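Local coordinates for iron-regulated outer membrane protein (Neisseria meningitidis, PDB 4B7O) that imports iron across the outer membrane as a TonB-dependent transporter, and probably acts as a siderophore receptor, at residues V241-L246 against R276-V281; I382-Q387 against T443-Y448; G397-S402 against D430-Y435; R538-G543 against Y557-I562. One frame throughout, in Å; residues are numbered along the deposited sequence.

Contact 1: residues V241-L246 against R276-V281; sequences VPYSAL and RGIRTV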
loop_
_atom_site.group_PDB
_atom_site.type_symbol
_atom_site.label_atom_id
_atom_site.label_comp_id
_atom_site.label_asym_id
_atom_site.label_seq_id
_atom_site.Cartn_x
_atom_site.Cartn_y
_atom_site.Cartn_z
ATOM N N VAL A 241 -16.017 18.566 -0.752
ATOM C CA VAL A 241 -16.455 17.194 -0.877
ATOM C C VAL A 241 -16.914 16.792 0.536
ATOM O O VAL A 241 -16.116 16.753 1.490
ATOM C CB VAL A 241 -15.280 16.312 -1.385
ATOM C CG1 VAL A 241 -15.651 14.837 -1.407
ATOM C CG2 VAL A 241 -14.799 16.777 -2.759
ATOM N N PRO A 242 -18.206 16.514 0.704
ATOM C CA PRO A 242 -18.728 16.283 2.073
ATOM C C PRO A 242 -18.116 15.058 2.846
ATOM O O PRO A 242 -17.887 13.980 2.256
ATOM C CB PRO A 242 -20.218 16.102 1.845
ATOM C CG PRO A 242 -20.457 16.829 0.582
ATOM C CD PRO A 242 -19.272 16.593 -0.286
ATOM N N TYR A 243 -17.866 15.241 4.151
ATOM C CA TYR A 243 -17.283 14.191 5.032
ATOM C C TYR A 243 -15.914 13.720 4.566
ATOM O O TYR A 243 -15.585 12.544 4.587
ATOM C CB TYR A 243 -18.237 13.010 5.199
ATOM C CG TYR A 243 -19.635 13.494 5.539
ATOM C CD1 TYR A 243 -19.884 14.126 6.767
ATOM C CD2 TYR A 243 -20.675 13.369 4.636
ATOM C CE1 TYR A 243 -21.135 14.612 7.081
ATOM C CE2 TYR A 243 -21.935 13.850 4.949
ATOM C CZ TYR A 243 -22.163 14.464 6.172
ATOM O OH TYR A 243 -23.410 14.965 6.500
ATOM N N SER A 244 -15.106 14.676 4.179
ATOM C CA SER A 244 -13.804 14.375 3.680
ATOM C C SER A 244 -12.782 14.867 4.656
ATOM O O SER A 244 -11.605 14.859 4.338
ATOM C CB SER A 244 -13.605 14.982 2.281
ATOM O OG SER A 244 -13.599 16.399 2.311
ATOM N N ALA A 245 -13.242 15.275 5.843
ATOM C CA ALA A 245 -12.389 15.805 6.940
ATOM C C ALA A 245 -11.848 14.679 7.777
ATOM O O ALA A 245 -12.576 13.745 8.121
ATOM C CB ALA A 245 -13.191 16.773 7.852
ATOM N N LEU A 246 -10.572 14.734 8.116
ATOM C CA LEU A 246 -10.029 13.748 9.031
ATOM C C LEU A 246 -9.058 14.359 9.960
ATOM O O LEU A 246 -8.188 15.129 9.537
ATOM C CB LEU A 246 -9.320 12.642 8.269
ATOM C CG LEU A 246 -10.264 11.562 7.693
ATOM C CD1 LEU A 246 -9.436 10.557 6.891
ATOM C CD2 LEU A 246 -11.109 10.845 8.754
ATOM N N ARG A 276 -9.669 10.073 12.574
ATOM C CA ARG A 276 -10.954 10.270 13.215
ATOM C C ARG A 276 -11.762 11.380 12.568
ATOM O O ARG A 276 -11.233 12.401 12.162
ATOM C CB ARG A 276 -10.796 10.446 14.723
ATOM C CG ARG A 276 -9.867 11.547 15.126
ATOM C CD ARG A 276 -8.818 11.080 16.112
ATOM N NE ARG A 276 -9.237 11.439 17.456
ATOM C CZ ARG A 276 -8.616 11.054 18.562
ATOM N NH1 ARG A 276 -7.505 10.331 18.496
ATOM N NH2 ARG A 276 -9.097 11.420 19.738
ATOM N N GLY A 277 -13.052 11.161 12.429
ATOM C CA GLY A 277 -13.936 12.187 11.920
ATOM C C GLY A 277 -15.316 11.666 11.599
ATOM O O GLY A 277 -15.637 10.526 11.910
ATOM N N ILE A 278 -16.145 12.527 11.007
ATOM C CA ILE A 278 -17.485 12.170 10.596
ATOM C C ILE A 278 -17.363 11.644 9.167
ATOM O O ILE A 278 -17.104 12.392 8.256
ATOM C CB ILE A 278 -18.439 13.416 10.643
ATOM C CG1 ILE A 278 -18.394 14.116 12.014
ATOM C CG2 ILE A 278 -19.874 13.066 10.265
ATOM C CD1 ILE A 278 -18.096 13.158 13.130
ATOM N N ARG A 279 -17.599 10.349 9.008
ATOM C CA ARG A 279 -17.310 9.623 7.796
ATOM C C ARG A 279 -18.490 8.768 7.378
ATOM O O ARG A 279 -19.071 8.080 8.230
ATOM C CB ARG A 279 -16.087 8.711 7.998
ATOM C CG ARG A 279 -14.805 9.453 8.343
ATOM C CD ARG A 279 -14.189 10.128 7.124
ATOM N NE ARG A 279 -13.397 9.201 6.326
ATOM C CZ ARG A 279 -12.894 9.488 5.129
ATOM N NH1 ARG A 279 -13.080 10.677 4.577
ATOM N NH2 ARG A 279 -12.190 8.579 4.478
ATOM N N THR A 280 -18.805 8.805 6.071
ATOM C CA THR A 280 -19.904 8.015 5.445
ATOM C C THR A 280 -19.818 6.491 5.594
ATOM O O THR A 280 -18.761 5.914 5.950
ATOM C CB THR A 280 -20.062 8.349 3.928
ATOM O OG1 THR A 280 -18.815 8.158 3.233
ATOM C CG2 THR A 280 -20.525 9.800 3.719
ATOM N N VAL A 281 -20.937 5.819 5.311
ATOM C CA VAL A 281 -20.945 4.370 5.444
ATOM C C VAL A 281 -19.923 3.779 4.453
ATOM O O VAL A 281 -19.040 3.044 4.860
ATOM C CB VAL A 281 -22.368 3.756 5.337
ATOM C CG1 VAL A 281 -22.303 2.211 5.272
ATOM C CG2 VAL A 281 -23.170 4.175 6.571
HETATM O O HOH W 1 -16.710 10.032 4.624
#

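Contact 2: residues I382-Q387 against T443-Y448; sequences INYRHQ and TDTGAY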
loop_
_atom_site.group_PDB
_atom_site.type_symbol
_atom_site.label_atom_id
_atom_site.label_comp_id
_atom_site.label_asym_id
_atom_site.label_seq_id
_atom_site.Cartn_x
_atom_site.Cartn_y
_atom_site.Cartn_z
ATOM N N ILE A 382 12.106 -18.362 6.745
ATOM C CA ILE A 382 10.771 -18.844 7.189
ATOM C C ILE A 382 9.841 -17.660 7.391
ATOM O O ILE A 382 10.244 -16.657 7.949
ATOM C CB ILE A 382 10.914 -19.520 8.579
ATOM C CG1 ILE A 382 11.774 -20.764 8.469
ATOM C CG2 ILE A 382 9.567 -19.971 9.120
ATOM C CD1 ILE A 382 11.015 -21.857 7.729
ATOM N N ASN A 383 8.600 -17.799 6.939
ATOM C CA ASN A 383 7.593 -16.775 7.044
ATOM C C ASN A 383 6.403 -17.368 7.760
ATOM O O ASN A 383 5.896 -18.416 7.329
ATOM C CB ASN A 383 7.120 -16.377 5.651
ATOM C CG ASN A 383 8.245 -15.905 4.750
ATOM O OD1 ASN A 383 8.399 -16.436 3.647
ATOM N ND2 ASN A 383 9.035 -14.910 5.210
ATOM N N TYR A 384 5.976 -16.711 8.848
ATOM C CA TYR A 384 4.719 -17.059 9.517
ATOM C C TYR A 384 3.756 -15.873 9.646
ATOM O O TYR A 384 4.098 -14.831 10.203
ATOM C CB TYR A 384 5.042 -17.569 10.940
ATOM C CG TYR A 384 3.808 -17.928 11.723
ATOM C CD1 TYR A 384 3.142 -19.124 11.460
ATOM C CD2 TYR A 384 3.265 -17.052 12.688
ATOM C CE1 TYR A 384 2.001 -19.475 12.136
ATOM C CE2 TYR A 384 2.120 -17.395 13.397
ATOM C CZ TYR A 384 1.504 -18.621 13.100
ATOM O OH TYR A 384 0.372 -19.040 13.716
ATOM N N ARG A 385 2.532 -16.012 9.213
ATOM C CA ARG A 385 1.587 -14.935 9.498
ATOM C C ARG A 385 0.287 -15.486 10.009
ATOM O O ARG A 385 -0.265 -16.333 9.352
ATOM C CB ARG A 385 1.263 -14.129 8.241
ATOM C CG ARG A 385 0.554 -12.848 8.600
ATOM C CD ARG A 385 0.336 -11.933 7.431
ATOM N NE ARG A 385 -0.371 -12.602 6.387
ATOM C CZ ARG A 385 -0.391 -12.202 5.124
ATOM N NH1 ARG A 385 0.258 -11.094 4.734
ATOM N NH2 ARG A 385 -1.087 -12.916 4.283
ATOM N N HIS A 386 -0.208 -14.975 11.139
ATOM C CA HIS A 386 -1.559 -15.305 11.643
ATOM C C HIS A 386 -2.458 -14.107 11.662
ATOM O O HIS A 386 -2.131 -13.048 12.278
ATOM C CB HIS A 386 -1.481 -15.924 13.065
ATOM C CG HIS A 386 -2.792 -16.514 13.549
ATOM N ND1 HIS A 386 -3.727 -15.775 14.197
ATOM C CD2 HIS A 386 -3.325 -17.799 13.421
ATOM C CE1 HIS A 386 -4.788 -16.552 14.471
ATOM N NE2 HIS A 386 -4.545 -17.786 13.986
ATOM N N GLN A 387 -3.593 -14.250 10.984
ATOM C CA GLN A 387 -4.630 -13.250 11.050
ATOM C C GLN A 387 -5.892 -13.652 11.759
ATOM O O GLN A 387 -6.395 -14.745 11.520
ATOM C CB GLN A 387 -5.018 -12.826 9.644
ATOM C CG GLN A 387 -4.172 -11.670 9.191
ATOM C CD GLN A 387 -4.151 -11.562 7.707
ATOM O OE1 GLN A 387 -3.599 -12.431 7.023
ATOM N NE2 GLN A 387 -4.755 -10.505 7.194
ATOM N N THR A 443 -3.781 -18.687 8.642
ATOM C CA THR A 443 -2.349 -18.834 8.894
ATOM C C THR A 443 -1.635 -18.962 7.538
ATOM O O THR A 443 -2.094 -19.697 6.680
ATOM C CB THR A 443 -2.086 -20.101 9.709
ATOM O OG1 THR A 443 -2.795 -20.006 10.940
ATOM C CG2 THR A 443 -0.611 -20.290 9.993
ATOM N N ASP A 444 -0.562 -18.206 7.332
ATOM C CA ASP A 444 0.266 -18.357 6.127
ATOM C C ASP A 444 1.646 -18.715 6.601
ATOM O O ASP A 444 2.156 -18.114 7.560
ATOM C CB ASP A 444 0.303 -17.123 5.252
ATOM C CG ASP A 444 -0.993 -16.884 4.499
ATOM O OD1 ASP A 444 -1.407 -17.743 3.697
ATOM O OD2 ASP A 444 -1.608 -15.798 4.669
ATOM N N THR A 445 2.182 -19.772 5.975
ATOM C CA THR A 445 3.502 -20.341 6.291
ATOM C C THR A 445 4.382 -20.504 5.010
ATOM O O THR A 445 3.952 -21.058 3.988
ATOM C CB THR A 445 3.353 -21.709 7.009
ATOM O OG1 THR A 445 2.044 -21.799 7.592
ATOM C CG2 THR A 445 4.377 -21.829 8.100
ATOM N N GLY A 446 5.615 -20.040 5.104
ATOM C CA GLY A 446 6.539 -20.032 3.983
ATOM C C GLY A 446 7.959 -20.443 4.379
ATOM O O GLY A 446 8.530 -19.978 5.398
ATOM N N ALA A 447 8.546 -21.351 3.615
ATOM C CA ALA A 447 10.005 -21.449 3.664
ATOM C C ALA A 447 10.515 -21.267 2.239
ATOM O O ALA A 447 9.817 -21.571 1.263
ATOM C CB ALA A 447 10.416 -22.776 4.215
ATOM N N TYR A 448 11.719 -20.752 2.111
ATOM C CA TYR A 448 12.218 -20.462 0.796
ATOM C C TYR A 448 13.667 -20.690 0.878
ATOM O O TYR A 448 14.263 -20.584 1.959
ATOM C CB TYR A 448 12.008 -18.974 0.425
ATOM C CG TYR A 448 12.737 -17.991 1.327
ATOM C CD1 TYR A 448 14.046 -17.643 1.093
ATOM C CD2 TYR A 448 12.104 -17.428 2.415
ATOM C CE1 TYR A 448 14.706 -16.748 1.912
ATOM C CE2 TYR A 448 12.764 -16.552 3.253
ATOM C CZ TYR A 448 14.048 -16.218 2.990
ATOM O OH TYR A 448 14.683 -15.355 3.819
HETATM O O HOH W 2 -1.239 -21.051 13.419
#

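Contact 3: residues G397-S402 against D430-Y435; sequences GEFEIS and DLVHSY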
loop_
_atom_site.group_PDB
_atom_site.type_symbol
_atom_site.label_atom_id
_atom_site.label_comp_id
_atom_site.label_asym_id
_atom_site.label_seq_id
_atom_site.Cartn_x
_atom_site.Cartn_y
_atom_site.Cartn_z
ATOM N N GLY A 397 -28.255 -14.289 13.625
ATOM C CA GLY A 397 -29.657 -14.459 14.088
ATOM C C GLY A 397 -30.607 -13.354 13.636
ATOM O O GLY A 397 -31.814 -13.597 13.473
ATOM N N GLU A 398 -30.057 -12.151 13.429
ATOM C CA GLU A 398 -30.794 -11.029 12.845
ATOM C C GLU A 398 -30.876 -11.174 11.330
ATOM O O GLU A 398 -31.359 -10.252 10.653
ATOM C CB GLU A 398 -30.136 -9.677 13.188
ATOM C CG GLU A 398 -29.838 -9.460 14.687
ATOM C CD GLU A 398 -29.604 -7.993 15.137
ATOM O OE1 GLU A 398 -29.068 -7.173 14.382
ATOM O OE2 GLU A 398 -29.945 -7.639 16.297
ATOM N N PHE A 399 -30.405 -12.310 10.786
ATOM C CA PHE A 399 -30.420 -12.473 9.320
ATOM C C PHE A 399 -31.837 -12.545 8.738
ATOM O O PHE A 399 -32.740 -13.142 9.321
ATOM C CB PHE A 399 -29.575 -13.664 8.827
ATOM C CG PHE A 399 -29.775 -13.949 7.366
ATOM C CD1 PHE A 399 -29.236 -13.093 6.390
ATOM C CD2 PHE A 399 -30.569 -15.017 6.952
ATOM C CE1 PHE A 399 -29.457 -13.321 5.034
ATOM C CE2 PHE A 399 -30.794 -15.256 5.593
ATOM C CZ PHE A 399 -30.233 -14.406 4.636
ATOM N N GLU A 400 -32.011 -11.974 7.557
ATOM C CA GLU A 400 -33.330 -11.736 7.012
ATOM C C GLU A 400 -33.254 -11.401 5.497
ATOM O O GLU A 400 -32.219 -10.947 5.031
ATOM C CB GLU A 400 -33.921 -10.576 7.759
ATOM C CG GLU A 400 -35.424 -10.617 7.881
ATOM C CD GLU A 400 -36.001 -9.237 7.672
ATOM O OE1 GLU A 400 -35.361 -8.416 6.954
ATOM O OE2 GLU A 400 -37.093 -8.972 8.218
ATOM N N ILE A 401 -34.364 -11.611 4.768
ATOM C CA ILE A 401 -34.461 -11.633 3.301
ATOM C C ILE A 401 -35.697 -10.853 2.809
ATOM O O ILE A 401 -36.803 -11.115 3.237
ATOM C CB ILE A 401 -34.657 -13.084 2.776
ATOM C CG1 ILE A 401 -33.592 -14.054 3.309
ATOM C CG2 ILE A 401 -34.759 -13.097 1.245
ATOM C CD1 ILE A 401 -33.532 -15.372 2.536
ATOM N N SER A 402 -35.543 -9.904 1.900
ATOM C CA SER A 402 -36.697 -9.058 1.527
ATOM C C SER A 402 -37.853 -9.841 0.871
ATOM O O SER A 402 -37.761 -11.060 0.709
ATOM C CB SER A 402 -36.254 -7.891 0.647
ATOM O OG SER A 402 -36.976 -7.911 -0.571
ATOM N N ASP A 430 -34.002 -19.547 8.377
ATOM C CA ASP A 430 -33.916 -20.705 9.230
ATOM C C ASP A 430 -32.484 -21.198 9.256
ATOM O O ASP A 430 -31.865 -21.242 10.307
ATOM C CB ASP A 430 -34.876 -21.791 8.741
ATOM C CG ASP A 430 -36.039 -22.000 9.692
ATOM O OD1 ASP A 430 -35.771 -22.487 10.829
ATOM O OD2 ASP A 430 -37.194 -21.654 9.317
ATOM N N LEU A 431 -31.931 -21.531 8.100
ATOM C CA LEU A 431 -30.560 -22.031 8.087
ATOM C C LEU A 431 -29.483 -21.061 8.700
ATOM O O LEU A 431 -28.604 -21.487 9.467
ATOM C CB LEU A 431 -30.184 -22.431 6.660
ATOM C CG LEU A 431 -29.236 -23.616 6.535
ATOM C CD1 LEU A 431 -28.654 -23.608 5.133
ATOM C CD2 LEU A 431 -28.115 -23.640 7.575
ATOM N N VAL A 432 -29.522 -19.776 8.354
ATOM C CA VAL A 432 -28.435 -18.883 8.800
ATOM C C VAL A 432 -28.504 -18.702 10.298
ATOM O O VAL A 432 -27.459 -18.782 10.956
ATOM C CB VAL A 432 -28.493 -17.486 8.184
ATOM C CG1 VAL A 432 -27.248 -16.701 8.598
ATOM C CG2 VAL A 432 -28.653 -17.576 6.665
ATOM N N HIS A 433 -29.740 -18.489 10.824
ATOM C CA HIS A 433 -30.002 -18.319 12.298
ATOM C C HIS A 433 -29.468 -19.447 13.089
ATOM O O HIS A 433 -29.100 -19.277 14.262
ATOM C CB HIS A 433 -31.471 -18.171 12.633
ATOM C CG HIS A 433 -32.131 -16.983 11.983
ATOM N ND1 HIS A 433 -33.449 -16.925 11.773
ATOM C CD2 HIS A 433 -31.599 -15.808 11.462
ATOM C CE1 HIS A 433 -33.766 -15.760 11.161
ATOM N NE2 HIS A 433 -32.629 -15.080 10.964
ATOM N N SER A 434 -29.401 -20.608 12.429
ATOM C CA SER A 434 -28.981 -21.846 13.048
ATOM C C SER A 434 -27.491 -21.825 13.309
ATOM O O SER A 434 -27.022 -22.512 14.198
ATOM C CB SER A 434 -29.367 -23.027 12.168
ATOM O OG SER A 434 -30.396 -22.615 11.267
ATOM N N TYR A 435 -26.754 -20.996 12.570
ATOM C CA TYR A 435 -25.281 -21.080 12.580
ATOM C C TYR A 435 -24.581 -20.540 13.826
ATOM O O TYR A 435 -24.977 -19.520 14.380
ATOM C CB TYR A 435 -24.705 -20.406 11.340
ATOM C CG TYR A 435 -24.193 -21.363 10.278
ATOM C CD1 TYR A 435 -23.115 -22.215 10.539
ATOM C CD2 TYR A 435 -24.777 -21.390 8.996
ATOM C CE1 TYR A 435 -22.645 -23.076 9.555
ATOM C CE2 TYR A 435 -24.317 -22.247 8.010
ATOM C CZ TYR A 435 -23.254 -23.070 8.290
ATOM O OH TYR A 435 -22.798 -23.934 7.327
#

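Contact 4: residues R538-G543 against Y557-I562; sequences RNTEIG and YFWQTI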
loop_
_atom_site.group_PDB
_atom_site.type_symbol
_atom_site.label_atom_id
_atom_site.label_comp_id
_atom_site.label_asym_id
_atom_site.label_seq_id
_atom_site.Cartn_x
_atom_site.Cartn_y
_atom_site.Cartn_z
ATOM N N ARG A 538 2.425 -15.955 -12.348
ATOM C CA ARG A 538 3.712 -16.097 -13.024
ATOM C C ARG A 538 4.079 -14.753 -13.631
ATOM O O ARG A 538 3.363 -14.274 -14.471
ATOM C CB ARG A 538 3.634 -17.177 -14.111
ATOM C CG ARG A 538 4.998 -17.619 -14.624
ATOM C CD ARG A 538 4.881 -18.624 -15.782
ATOM N NE ARG A 538 4.035 -18.202 -16.914
ATOM C CZ ARG A 538 4.118 -18.744 -18.140
ATOM N NH1 ARG A 538 5.028 -19.687 -18.392
ATOM N NH2 ARG A 538 3.310 -18.357 -19.136
ATOM N N ASN A 539 5.174 -14.153 -13.184
ATOM C CA ASN A 539 5.552 -12.835 -13.638
ATOM C C ASN A 539 6.860 -12.868 -14.428
ATOM O O ASN A 539 7.891 -13.245 -13.925
ATOM C CB ASN A 539 5.660 -11.859 -12.433
ATOM C CG ASN A 539 5.808 -10.401 -12.841
ATOM O OD1 ASN A 539 4.875 -9.788 -13.302
ATOM N ND2 ASN A 539 7.002 -9.835 -12.655
ATOM N N THR A 540 6.823 -12.421 -15.674
ATOM C CA THR A 540 8.071 -12.292 -16.397
ATOM C C THR A 540 8.327 -10.894 -16.859
ATOM O O THR A 540 7.445 -10.223 -17.384
ATOM C CB THR A 540 8.226 -13.369 -17.484
ATOM O OG1 THR A 540 8.838 -12.815 -18.659
ATOM C CG2 THR A 540 6.960 -13.957 -17.819
ATOM N N GLU A 541 9.517 -10.405 -16.595
ATOM C CA GLU A 541 9.860 -9.066 -17.099
ATOM C C GLU A 541 11.258 -8.778 -17.611
ATOM O O GLU A 541 12.217 -9.372 -17.144
ATOM C CB GLU A 541 9.458 -7.952 -16.125
ATOM C CG GLU A 541 9.739 -8.095 -14.651
ATOM C CD GLU A 541 8.937 -7.015 -13.875
ATOM O OE1 GLU A 541 9.175 -5.782 -14.075
ATOM O OE2 GLU A 541 8.064 -7.404 -13.062
ATOM N N ILE A 542 11.382 -7.833 -18.535
ATOM C CA ILE A 542 12.724 -7.404 -18.919
ATOM C C ILE A 542 12.939 -5.967 -18.459
ATOM O O ILE A 542 11.983 -5.218 -18.321
ATOM C CB ILE A 542 12.953 -7.642 -20.414
ATOM C CG1 ILE A 542 11.790 -7.079 -21.204
ATOM C CG2 ILE A 542 12.960 -9.175 -20.725
ATOM C CD1 ILE A 542 12.142 -7.016 -22.666
ATOM N N GLY A 543 14.176 -5.566 -18.178
ATOM C CA GLY A 543 14.385 -4.155 -17.852
ATOM C C GLY A 543 15.776 -3.750 -18.212
ATOM O O GLY A 543 16.525 -4.574 -18.641
ATOM N N TYR A 557 9.388 -3.978 -19.094
ATOM C CA TYR A 557 8.201 -4.501 -19.724
ATOM C C TYR A 557 7.815 -5.765 -18.992
ATOM O O TYR A 557 8.663 -6.577 -18.720
ATOM C CB TYR A 557 8.425 -4.811 -21.183
ATOM C CG TYR A 557 7.136 -4.787 -21.909
ATOM C CD1 TYR A 557 6.223 -5.837 -21.796
ATOM C CD2 TYR A 557 6.771 -3.665 -22.635
ATOM C CE1 TYR A 557 4.993 -5.796 -22.465
ATOM C CE2 TYR A 557 5.573 -3.594 -23.291
ATOM C CZ TYR A 557 4.698 -4.658 -23.215
ATOM O OH TYR A 557 3.518 -4.544 -23.853
ATOM N N PHE A 558 6.549 -5.918 -18.628
ATOM C CA PHE A 558 6.208 -7.044 -17.768
ATOM C C PHE A 558 5.029 -7.796 -18.317
ATOM O O PHE A 558 4.219 -7.234 -19.013
ATOM C CB PHE A 558 5.894 -6.588 -16.334
ATOM C CG PHE A 558 4.783 -5.605 -16.276
ATOM C CD1 PHE A 558 3.463 -6.054 -16.239
ATOM C CD2 PHE A 558 5.058 -4.238 -16.343
ATOM C CE1 PHE A 558 2.407 -5.152 -16.204
ATOM C CE2 PHE A 558 4.016 -3.324 -16.326
ATOM C CZ PHE A 558 2.692 -3.784 -16.261
ATOM N N TRP A 559 4.965 -9.081 -18.032
ATOM C CA TRP A 559 3.789 -9.846 -18.417
ATOM C C TRP A 559 3.407 -10.682 -17.263
ATOM O O TRP A 559 4.276 -11.317 -16.619
ATOM C CB TRP A 559 4.124 -10.785 -19.497
ATOM C CG TRP A 559 4.529 -10.157 -20.789
ATOM C CD1 TRP A 559 3.730 -9.924 -21.875
ATOM C CD2 TRP A 559 5.872 -9.725 -21.181
ATOM N NE1 TRP A 559 4.446 -9.391 -22.890
ATOM C CE2 TRP A 559 5.752 -9.264 -22.547
ATOM C CE3 TRP A 559 7.117 -9.694 -20.551
ATOM C CZ2 TRP A 559 6.841 -8.793 -23.267
ATOM C CZ3 TRP A 559 8.220 -9.221 -21.264
ATOM C CH2 TRP A 559 8.075 -8.754 -22.595
ATOM N N GLN A 560 2.119 -10.722 -16.964
ATOM C CA GLN A 560 1.763 -11.479 -15.813
ATOM C C GLN A 560 0.517 -12.227 -16.012
ATOM O O GLN A 560 -0.420 -11.742 -16.608
ATOM C CB GLN A 560 1.689 -10.603 -14.597
ATOM C CG GLN A 560 2.042 -11.383 -13.320
ATOM C CD GLN A 560 1.358 -10.727 -12.185
ATOM O OE1 GLN A 560 1.866 -10.668 -11.070
ATOM N NE2 GLN A 560 0.187 -10.135 -12.493
ATOM N N THR A 561 0.552 -13.461 -15.555
ATOM C CA THR A 561 -0.616 -14.314 -15.515
ATOM C C THR A 561 -0.900 -14.725 -14.070
ATOM O O THR A 561 0.006 -15.168 -13.324
ATOM C CB THR A 561 -0.378 -15.587 -16.343
ATOM O OG1 THR A 561 0.115 -15.185 -17.598
ATOM C CG2 THR A 561 -1.717 -16.356 -16.596
ATOM N N ILE A 562 -2.153 -14.590 -13.680
ATOM C CA ILE A 562 -2.555 -15.098 -12.363
ATOM C C ILE A 562 -3.653 -16.123 -12.563
ATOM O O ILE A 562 -4.740 -15.832 -13.118
ATOM C CB ILE A 562 -2.939 -13.986 -11.395
ATOM C CG1 ILE A 562 -1.760 -13.044 -11.236
ATOM C CG2 ILE A 562 -3.128 -14.542 -9.995
ATOM C CD1 ILE A 562 -2.113 -11.694 -10.615
#

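Contact 1: residues V241-L246 against R276-V281
Across Tyr243-Leu246 and Arg276-Thr280 the two loop backbones pass in nearly opposite directions, 162° apart, with the CA atoms of Tyr243 and Arg279 separated by 5.3 Å. Tyr243 O receives two donors: a weak bond from Arg279 NH1, 3.1 Å away, and a water at 2.8 Å from that oxygen. The same water accepts a hydrogen bond from the backbone N of Thr280, so it joins the two chains. Bends at both chi2 and chi3 turn the Arg279 chain back toward the first loop and bring its guanidinium beneath Leu246 CD1, which lies over the centre of one face. Both loops adjoin strands of a TonB-dependent transporter barrel, probably on its extracellular side, and Arg279 NH2 reaches Asn101 O of the plug, besides forming a salt bridge with Glu283. The Tyr243 ring touches two branched side chains, with CD1 3.7 Å from Ile278 CG2 and CD2 3.7 Å from Thr280 CG2. Threonine suits both demands here: its methyl meets the ring, while OG1 bonds to Phe285 O.

Contact 2: residues I382-Q387 against T443-Y448
Thr443-Ala447 pairs with Ile382-His386 as neighbouring antiparallel strands of the transporter's beta-barrel wall; the axes of these segments approach to 4.4 Å. Thr443 begins the pairing on the face shared with Tyr384 and His386. Its CG2 lies 3.5 Å from Tyr384 CE1, while a water links Thr443 OG1 to Tyr384 OH; the methyl thus meets the ring beside the hydroxyl, and OG1 reaches the hydroxyl through water. Asp444, on the plug-side face with Arg385 and Asn383, makes a hydrogen-bonded pair with Arg385 and adds a salt bridge, Arg385 NH2 to Asp444 OD2 at 3.0 Å. The arginine chain runs extended until it bends at chi3 (56°), which brings NH2 to the carboxylate. The two side chains run side by side, but their flat groups are turned 71° apart and the nitrogen meets OD2 from above the carboxylate plane, a single-point contact. Asp444 OD1 bonds to Ser510 OG instead. Thr445 gives its CA-H to Asn383 O. Gly446 follows, its N and O both bonded to Asn383; lacking a side chain, it leaves Asn383 OD1 room beside the strand. Ala447 CB meets Ile382 CD1 at 3.7 Å. Beyond it, Asn383 OD1, hydrogen-bonded to Arg465, sits at the Tyr448 ring edge, 4.0 Å from CD2.

Contact 3: residues G397-S402 against D430-Y435
His433 and Val432 of helix 423-434 meet Gly397 and Phe399 within the long insertion between barrel strands 376-391 and 441-455, a loop probably on the extracellular side. The polar link is one hydrogen bond, His433 NE2 to Phe399 O at 2.5 Å, which is short, and its N-H points fairly straight at the oxygen, at 154°. The acceptor lies near the imidazole plane, so the ring uses its edge here. Histidine suits the place because its ring carries an N-H donor at NE2, on the far side from CB. Its CG stands opposite the carbonyl carbon (chi1 -60°), which brings the ring to the 397-399 backbone. Over one face of that ring stands Gly397 O, 3.0 Å from His433 CD2. The apolar part belongs to Phe399 and Val432, whose side chains cross at about a right angle and whose other company includes Ile525 beside the valine. Phe399 CG lies anti to its own N (chi1 171°), directing the ring at the helix, and Phe399 CD2 is pressed to within 3.2 Å of Val432 CG2.

Contact 4: residues R538-G543 against Y557-I562
Glu541, whose carboxylate carbon CD lies beside Phe558 CB at 3.9 Å, has its OE2 gripped by two groups. Asn539 ND2, two residues back on the same strand, reaches OE2 at 2.7 Å from within its own amide plane and on the anti lone pair, and Lys66 NZ adds a salt bridge; OE1 meets Arg110. The two positive partners would probably favour the ionised form of this buried carboxylate. Asn539 swings its CG opposite the main-chain nitrogen (chi1 -170°), which also brings OD1 to 3.3 Å from Gln560 CG across the strand. On the other face, that of Thr540 and Ile542, Trp559 turns its edge to the partner strand, with CE3 3.2 Å from Thr540 O and CZ3 4.2 Å from Ile542 CG1. Tyr557 CD1, of its own strand, stands 3.3 Å above one face of the indole, toward its rim, so the broad indole makes contacts with both its edge and one face. Six backbone hydrogen bonds, two for each of the pairs Arg538-Thr561, Thr540-Trp559 and Ile542-Tyr557, hold the antiparallel hairpin together. In the barrel wall, strand 498-509 continues the sheet beyond strand 535-547, and strand 578-600 does so beyond strand 551-567.

Contacts 2 and 4 are both strand pairings of the barrel wall, with centres about 25 Å apart and nearest atoms about 14 Å apart. Each also meets the plug: contact 2 at Ile160 and contact 4 at Lys66 and Arg110. Contact 1 joins two loops at the barrel end and reaches Asn101; it lies on the opposite side of the chain's centre from contact 4, about 39 Å between centres. Contact 3 is nested within the chain that contact 2 closes, since helix 423-434 lies between its two strands, yet the centres stand about 35 Å apart, because that insertion projects far from the wall. Contacts 3 and 4 are the most distant pair, about 45 Å between centres.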